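Long-range contact in topoisomerase I-like protein (Leishmania donovani, PDB 2B9S), which is a heterodimeric DNA topoisomerase I that probably relaxes supercoiled DNA by transiently cutting one strand and rejoining it: residues L171-T185 with W214-M226. Sequence-based numbering, arbitrary orientation.
Sequences LMGKLKVRVQPEDIT and WLAMWRDSVAGNM. With nucleotides of chain A; nucleotides of chain C.
Val179 lies over one face of the Trp218 indole and crosses it at about a right angle. Its CG2 makes a CH-pi contact, 3.8 Å from the centroid of the five-membered ring of Trp218. Ile184 runs beside Trp218, pointing the same way, with Ile184 CG1 against Trp218 CB. At one end of the contact Thr185 and Met217 form an antiparallel hydrogen-bonded pair. Thr185 N gives a nearly straight bond (165°) to Met217 O at 2.8 Å, and Met217 N returns one to Thr185 O. Strands 185-187 and 216-219 are the inner pair of a four-stranded mixed sheet in the DNA-binding fragment. Strand 216-219 then turns back through 220-225 into strand 226-229, a beta hairpin. Its loop meets the extended run 174-177. Ser221 OG, held between its backbone N and carbonyl carbon (chi1 67°), accepts a hydrogen bond from Val177 N at 2.9 Å. Val222 spreads its two methyls: CG2 packs on Lys176 CB, and CG1 on Leu171 CD1 at 3.9 Å. Water 1 links Val177 O to Ser221 N, and water 2 links Asp183 O to Arg219 N. Further out, both segments reach DNA phosphates. Lys176 NZ bonds DA13 OP1 of chain C at 3.0 Å and also pairs with Glu158. Arg219 NH2 approaches DG6 OP2 of chain A to 2.9 Å, while Met226 CG lies over one face of the Arg219 guanidinium, offset toward the rim.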
loop_
_atom_site.group_PDB
_atom_site.type_symbol
_atom_site.label_atom_id
_atom_site.label_comp_id
_atom_site.label_asym_id
_atom_site.label_seq_id
_atom_site.Cartn_x
_atom_site.Cartn_y
_atom_site.Cartn_z
ATOM N N LEU D 171 4.830 -7.029 -16.061
ATOM C CA LEU D 171 6.163 -7.397 -15.569
ATOM C C LEU D 171 6.117 -8.521 -14.524
ATOM O O LEU D 171 7.137 -8.824 -13.910
ATOM C CB LEU D 171 6.934 -6.172 -15.009
ATOM C CG LEU D 171 7.100 -4.845 -15.798
ATOM C CD1 LEU D 171 8.001 -3.844 -15.078
ATOM C CD2 LEU D 171 7.623 -5.067 -17.220
ATOM N N MET D 172 4.957 -9.140 -14.292
ATOM C CA MET D 172 4.920 -10.258 -13.352
ATOM C C MET D 172 5.927 -11.343 -13.837
ATOM O O MET D 172 6.056 -11.575 -15.051
ATOM C CB MET D 172 3.507 -10.825 -13.202
ATOM C CG MET D 172 2.946 -11.441 -14.481
ATOM S SD MET D 172 1.499 -12.459 -14.176
ATOM C CE MET D 172 0.328 -11.225 -13.583
ATOM N N GLY D 173 6.666 -11.940 -12.898
ATOM C CA GLY D 173 7.672 -12.964 -13.211
ATOM C C GLY D 173 9.077 -12.428 -13.387
ATOM O O GLY D 173 10.032 -13.181 -13.297
ATOM N N LYS D 174 9.209 -11.133 -13.666
ATOM C CA LYS D 174 10.514 -10.509 -13.802
ATOM C C LYS D 174 11.346 -10.601 -12.507
ATOM O O LYS D 174 10.800 -10.526 -11.386
ATOM C CB LYS D 174 10.355 -9.057 -14.233
ATOM C CG LYS D 174 11.676 -8.315 -14.528
ATOM C CD LYS D 174 11.341 -6.897 -14.838
ATOM C CE LYS D 174 12.342 -6.274 -15.767
ATOM N NZ LYS D 174 13.400 -5.583 -15.039
ATOM N N LEU D 175 12.660 -10.790 -12.663
ATOM C CA LEU D 175 13.544 -10.880 -11.503
ATOM C C LEU D 175 13.758 -9.538 -10.785
ATOM O O LEU D 175 14.190 -8.540 -11.388
ATOM C CB LEU D 175 14.891 -11.547 -11.851
ATOM C CG LEU D 175 15.975 -11.752 -10.768
ATOM C CD1 LEU D 175 15.529 -12.659 -9.655
ATOM C CD2 LEU D 175 17.305 -12.264 -11.372
ATOM N N LYS D 176 13.433 -9.554 -9.494
ATOM C CA LYS D 176 13.815 -8.520 -8.563
ATOM C C LYS D 176 15.166 -8.960 -7.982
ATOM O O LYS D 176 15.229 -9.916 -7.204
ATOM C CB LYS D 176 12.752 -8.406 -7.466
ATOM C CG LYS D 176 12.741 -7.087 -6.722
ATOM C CD LYS D 176 12.461 -7.261 -5.222
ATOM C CE LYS D 176 11.207 -8.002 -4.911
ATOM N NZ LYS D 176 10.721 -7.778 -3.520
ATOM N N VAL D 177 16.247 -8.294 -8.390
ATOM C CA VAL D 177 17.588 -8.747 -8.008
ATOM C C VAL D 177 17.964 -8.427 -6.554
ATOM O O VAL D 177 17.321 -7.585 -5.885
ATOM C CB VAL D 177 18.706 -8.296 -8.998
ATOM C CG1 VAL D 177 18.343 -8.669 -10.441
ATOM C CG2 VAL D 177 19.033 -6.783 -8.860
ATOM N N ARG D 178 18.981 -9.142 -6.071
ATOM C CA ARG D 178 19.558 -8.937 -4.739
ATOM C C ARG D 178 20.094 -7.522 -4.580
ATOM O O ARG D 178 20.879 -7.060 -5.398
ATOM C CB ARG D 178 20.688 -9.948 -4.463
ATOM C CG ARG D 178 21.110 -10.000 -2.985
ATOM C CD ARG D 178 22.061 -11.152 -2.698
ATOM N NE ARG D 178 21.430 -12.471 -2.818
ATOM C CZ ARG D 178 20.845 -13.160 -1.838
ATOM N NH1 ARG D 178 20.759 -12.692 -0.596
ATOM N NH2 ARG D 178 20.328 -14.344 -2.110
ATOM N N VAL D 179 19.637 -6.852 -3.530
ATOM C CA VAL D 179 20.137 -5.539 -3.135
ATOM C C VAL D 179 21.523 -5.654 -2.456
ATOM O O VAL D 179 21.689 -6.365 -1.459
ATOM C CB VAL D 179 19.131 -4.833 -2.192
ATOM C CG1 VAL D 179 19.565 -3.386 -1.899
ATOM C CG2 VAL D 179 17.725 -4.876 -2.791
ATOM N N GLN D 180 22.509 -4.953 -3.012
ATOM C CA GLN D 180 23.855 -4.854 -2.413
ATOM C C GLN D 180 24.000 -3.581 -1.544
ATOM O O GLN D 180 23.240 -2.620 -1.713
ATOM C CB GLN D 180 24.938 -4.888 -3.503
ATOM C CG GLN D 180 25.054 -6.229 -4.307
ATOM C CD GLN D 180 25.359 -7.487 -3.453
ATOM O OE1 GLN D 180 25.047 -8.607 -3.862
ATOM N NE2 GLN D 180 25.959 -7.305 -2.286
ATOM N N PRO D 181 24.965 -3.573 -0.600
ATOM C CA PRO D 181 25.266 -2.325 0.104
ATOM C C PRO D 181 25.471 -1.115 -0.832
ATOM O O PRO D 181 25.062 -0.007 -0.490
ATOM C CB PRO D 181 26.547 -2.658 0.862
ATOM C CG PRO D 181 26.507 -4.136 1.055
ATOM C CD PRO D 181 25.806 -4.699 -0.121
ATOM N N GLU D 182 26.055 -1.346 -2.011
ATOM C CA GLU D 182 26.306 -0.297 -2.995
ATOM C C GLU D 182 25.037 0.306 -3.592
ATOM O O GLU D 182 25.089 1.343 -4.259
ATOM C CB GLU D 182 27.208 -0.824 -4.127
ATOM C CG GLU D 182 28.707 -0.980 -3.752
ATOM C CD GLU D 182 29.031 -2.163 -2.802
ATOM O OE1 GLU D 182 28.253 -3.130 -2.678
ATOM O OE2 GLU D 182 30.098 -2.142 -2.177
ATOM N N ASP D 183 23.907 -0.357 -3.367
ATOM C CA ASP D 183 22.604 0.101 -3.862
ATOM C C ASP D 183 21.902 1.016 -2.851
ATOM O O ASP D 183 21.009 1.786 -3.217
ATOM C CB ASP D 183 21.711 -1.119 -4.174
ATOM C CG ASP D 183 22.294 -2.021 -5.261
ATOM O OD1 ASP D 183 22.810 -1.483 -6.254
ATOM O OD2 ASP D 183 22.237 -3.265 -5.135
ATOM N N ILE D 184 22.327 0.926 -1.587
ATOM C CA ILE D 184 21.631 1.532 -0.439
ATOM C C ILE D 184 22.244 2.856 0.016
ATOM O O ILE D 184 23.454 2.958 0.269
ATOM C CB ILE D 184 21.534 0.534 0.742
ATOM C CG1 ILE D 184 20.717 -0.687 0.309
ATOM C CG2 ILE D 184 20.896 1.179 1.991
ATOM C CD1 ILE D 184 20.929 -1.924 1.152
ATOM N N THR D 185 21.385 3.872 0.078
ATOM C CA THR D 185 21.728 5.194 0.610
ATOM C C THR D 185 21.262 5.219 2.062
ATOM O O THR D 185 20.111 4.891 2.371
ATOM C CB THR D 185 21.067 6.336 -0.218
ATOM O OG1 THR D 185 21.524 6.261 -1.577
ATOM C CG2 THR D 185 21.420 7.719 0.330
ATOM N N TRP D 214 13.100 8.867 6.390
ATOM C CA TRP D 214 13.586 7.530 6.078
ATOM C C TRP D 214 15.024 7.329 6.516
ATOM O O TRP D 214 15.799 8.299 6.566
ATOM C CB TRP D 214 13.419 7.209 4.585
ATOM C CG TRP D 214 14.000 8.176 3.577
ATOM C CD1 TRP D 214 13.329 9.184 2.923
ATOM C CD2 TRP D 214 15.337 8.161 3.014
ATOM N NE1 TRP D 214 14.178 9.810 2.033
ATOM C CE2 TRP D 214 15.403 9.195 2.065
ATOM C CE3 TRP D 214 16.474 7.379 3.234
ATOM C CZ2 TRP D 214 16.563 9.475 1.346
ATOM C CZ3 TRP D 214 17.620 7.650 2.520
ATOM C CH2 TRP D 214 17.659 8.681 1.580
ATOM N N LEU D 215 15.372 6.075 6.835
ATOM C CA LEU D 215 16.703 5.751 7.355
ATOM C C LEU D 215 17.598 5.153 6.275
ATOM O O LEU D 215 18.839 5.194 6.367
ATOM C CB LEU D 215 16.621 4.770 8.543
ATOM C CG LEU D 215 15.539 4.966 9.605
ATOM C CD1 LEU D 215 15.658 3.952 10.784
ATOM C CD2 LEU D 215 15.491 6.392 10.112
ATOM N N ALA D 216 16.972 4.569 5.262
ATOM C CA ALA D 216 17.694 3.985 4.142
ATOM C C ALA D 216 16.791 3.910 2.905
ATOM O O ALA D 216 15.559 3.909 3.027
ATOM C CB ALA D 216 18.263 2.592 4.527
ATOM N N MET D 217 17.416 3.852 1.725
ATOM C CA MET D 217 16.714 3.874 0.436
ATOM C C MET D 217 17.518 3.065 -0.566
ATOM O O MET D 217 18.748 3.091 -0.550
ATOM C CB MET D 217 16.541 5.323 -0.061
ATOM C CG MET D 217 15.820 5.518 -1.413
ATOM S SD MET D 217 16.829 5.317 -2.928
ATOM C CE MET D 217 17.868 6.773 -2.881
ATOM N N TRP D 218 16.824 2.317 -1.418
ATOM C CA TRP D 218 17.450 1.732 -2.596
ATOM C C TRP D 218 16.487 1.808 -3.771
ATOM O O TRP D 218 15.294 2.071 -3.619
ATOM C CB TRP D 218 17.954 0.311 -2.357
ATOM C CG TRP D 218 16.880 -0.694 -2.253
ATOM C CD1 TRP D 218 16.346 -1.431 -3.273
ATOM C CD2 TRP D 218 16.183 -1.086 -1.061
ATOM N NE1 TRP D 218 15.355 -2.248 -2.797
ATOM C CE2 TRP D 218 15.225 -2.058 -1.443
ATOM C CE3 TRP D 218 16.268 -0.704 0.294
ATOM C CZ2 TRP D 218 14.361 -2.673 -0.520
ATOM C CZ3 TRP D 218 15.395 -1.316 1.218
ATOM C CH2 TRP D 218 14.449 -2.290 0.792
ATOM N N ARG D 219 17.022 1.613 -4.956
ATOM C CA ARG D 219 16.203 1.644 -6.146
ATOM C C ARG D 219 15.959 0.197 -6.600
ATOM O O ARG D 219 16.900 -0.569 -6.823
ATOM C CB ARG D 219 16.901 2.503 -7.195
ATOM C CG ARG D 219 16.075 2.817 -8.411
ATOM C CD ARG D 219 16.762 3.873 -9.259
ATOM N NE ARG D 219 16.814 5.174 -8.578
ATOM C CZ ARG D 219 15.845 6.083 -8.648
ATOM N NH1 ARG D 219 14.740 5.822 -9.360
ATOM N NH2 ARG D 219 15.973 7.244 -8.007
ATOM N N ASP D 220 14.688 -0.174 -6.670
ATOM C CA ASP D 220 14.272 -1.547 -6.985
ATOM C C ASP D 220 14.456 -1.879 -8.481
ATOM O O ASP D 220 14.177 -1.050 -9.331
ATOM C CB ASP D 220 12.824 -1.748 -6.503
ATOM C CG ASP D 220 12.073 -2.806 -7.280
ATOM O OD1 ASP D 220 12.071 -3.959 -6.813
ATOM O OD2 ASP D 220 11.458 -2.467 -8.331
ATOM N N SER D 221 14.939 -3.085 -8.790
ATOM C CA SER D 221 15.339 -3.427 -10.162
ATOM C C SER D 221 14.204 -3.713 -11.151
ATOM O O SER D 221 14.413 -3.630 -12.362
ATOM C CB SER D 221 16.310 -4.600 -10.162
ATOM O OG SER D 221 15.666 -5.782 -9.724
ATOM N N VAL D 222 13.021 -4.056 -10.652
ATOM C CA VAL D 222 11.882 -4.367 -11.533
ATOM C C VAL D 222 11.495 -3.166 -12.432
ATOM O O VAL D 222 11.413 -3.312 -13.640
ATOM C CB VAL D 222 10.664 -4.902 -10.738
ATOM C CG1 VAL D 222 9.462 -5.093 -11.635
ATOM C CG2 VAL D 222 11.004 -6.215 -10.033
ATOM N N ALA D 223 11.299 -1.990 -11.823
ATOM C CA ALA D 223 10.835 -0.773 -12.506
ATOM C C ALA D 223 11.579 0.499 -12.024
ATOM O O ALA D 223 11.223 1.621 -12.423
ATOM C CB ALA D 223 9.304 -0.612 -12.325
ATOM N N GLY D 224 12.617 0.337 -11.195
ATOM C CA GLY D 224 13.370 1.491 -10.662
ATOM C C GLY D 224 12.668 2.241 -9.536
ATOM O O GLY D 224 13.015 3.377 -9.237
ATOM N N ASN D 225 11.672 1.601 -8.913
ATOM C CA ASN D 225 10.908 2.181 -7.820
ATOM C C ASN D 225 11.748 2.332 -6.555
ATOM O O ASN D 225 12.423 1.379 -6.112
ATOM C CB ASN D 225 9.689 1.297 -7.508
ATOM C CG ASN D 225 8.558 1.468 -8.516
ATOM O OD1 ASN D 225 8.474 2.481 -9.207
ATOM N ND2 ASN D 225 7.689 0.478 -8.593
ATOM N N MET D 226 11.685 3.516 -5.963
ATOM C CA MET D 226 12.407 3.798 -4.729
ATOM C C MET D 226 11.740 3.150 -3.504
ATOM O O MET D 226 10.537 3.317 -3.283
ATOM C CB MET D 226 12.575 5.304 -4.549
ATOM C CG MET D 226 13.375 5.960 -5.694
ATOM S SD MET D 226 13.356 7.780 -5.699
ATOM C CE MET D 226 14.667 8.056 -4.523
ATOM P P DA A 7 13.610 11.399 -1.246
ATOM O OP1 DA A 7 14.475 12.340 -0.498
ATOM O OP2 DA A 7 14.027 10.010 -1.522
ATOM O "O5'" DA A 7 12.226 11.337 -0.485
ATOM C "C5'" DA A 7 11.471 12.505 -0.288
ATOM C "C4'" DA A 7 10.132 12.148 0.324
ATOM O "O4'" DA A 7 9.234 11.774 -0.748
ATOM C "C3'" DA A 7 10.081 10.989 1.328
ATOM O "O3'" DA A 7 9.028 11.285 2.222
ATOM C "C2'" DA A 7 9.579 9.837 0.502
ATOM C "C1'" DA A 7 8.564 10.604 -0.355
ATOM N N9 DA A 7 8.125 9.854 -1.537
ATOM C C8 DA A 7 8.916 9.053 -2.300
ATOM N N7 DA A 7 8.271 8.496 -3.277
ATOM C C5 DA A 7 6.982 8.930 -3.149
ATOM C C6 DA A 7 5.839 8.667 -3.907
ATOM N N6 DA A 7 5.849 7.850 -4.973
ATOM N N1 DA A 7 4.697 9.256 -3.515
ATOM C C2 DA A 7 4.722 10.081 -2.461
ATOM N N3 DA A 7 5.745 10.386 -1.663
ATOM C C4 DA A 7 6.861 9.774 -2.070
ATOM P P DG A 6 15.694 11.556 -7.411
ATOM O OP1 DG A 6 16.786 12.494 -7.080
ATOM O OP2 DG A 6 15.945 10.142 -7.706
ATOM O "O5'" DG A 6 14.608 11.662 -6.232
ATOM C "C5'" DG A 6 14.061 12.912 -5.801
ATOM C "C4'" DG A 6 12.892 12.657 -4.865
ATOM O "O4'" DG A 6 11.685 12.322 -5.589
ATOM C "C3'" DG A 6 13.078 11.511 -3.882
ATOM O "O3'" DG A 6 13.305 12.161 -2.621
ATOM C "C2'" DG A 6 11.743 10.741 -3.911
ATOM C "C1'" DG A 6 10.807 11.653 -4.702
ATOM N N9 DG A 6 9.813 10.982 -5.552
ATOM C C8 DG A 6 10.013 9.992 -6.504
ATOM N N7 DG A 6 8.890 9.612 -7.092
ATOM C C5 DG A 6 7.907 10.401 -6.495
ATOM C C6 DG A 6 6.524 10.477 -6.704
ATOM O O6 DG A 6 5.858 9.830 -7.504
ATOM N N1 DG A 6 5.878 11.400 -5.872
ATOM C C2 DG A 6 6.515 12.183 -4.944
ATOM N N2 DG A 6 5.777 13.037 -4.206
ATOM N N3 DG A 6 7.808 12.131 -4.750
ATOM C C4 DG A 6 8.444 11.234 -5.551
ATOM P P DA C 13 7.428 -5.810 -4.397
ATOM O OP1 DA C 13 8.021 -7.151 -4.546
ATOM O OP2 DA C 13 8.221 -4.635 -4.706
ATOM O "O5'" DA C 13 6.077 -5.726 -5.269
ATOM C "C5'" DA C 13 4.988 -6.629 -5.063
ATOM C "C4'" DA C 13 3.693 -5.847 -5.132
ATOM O "O4'" DA C 13 3.426 -5.158 -3.887
ATOM C "C3'" DA C 13 3.651 -4.764 -6.205
ATOM O "O3'" DA C 13 2.442 -4.982 -6.868
ATOM C "C2'" DA C 13 3.763 -3.424 -5.427
ATOM C "C1'" DA C 13 3.069 -3.798 -4.121
ATOM N N9 DA C 13 3.519 -3.028 -2.961
ATOM C C8 DA C 13 4.821 -2.961 -2.525
ATOM N N7 DA C 13 4.980 -2.198 -1.479
ATOM C C5 DA C 13 3.684 -1.767 -1.184
ATOM C C6 DA C 13 3.177 -0.915 -0.166
ATOM N N6 DA C 13 3.943 -0.389 0.791
ATOM N N1 DA C 13 1.858 -0.645 -0.158
ATOM C C2 DA C 13 1.070 -1.208 -1.112
ATOM N N3 DA C 13 1.435 -2.013 -2.120
ATOM C C4 DA C 13 2.766 -2.257 -2.104
HETATM O O HOH W 1 16.324 -5.057 -6.631
HETATM O O HOH W 2 19.778 1.769 -5.676
HETATM O O HOH W 3 19.828 -0.283 -7.199
#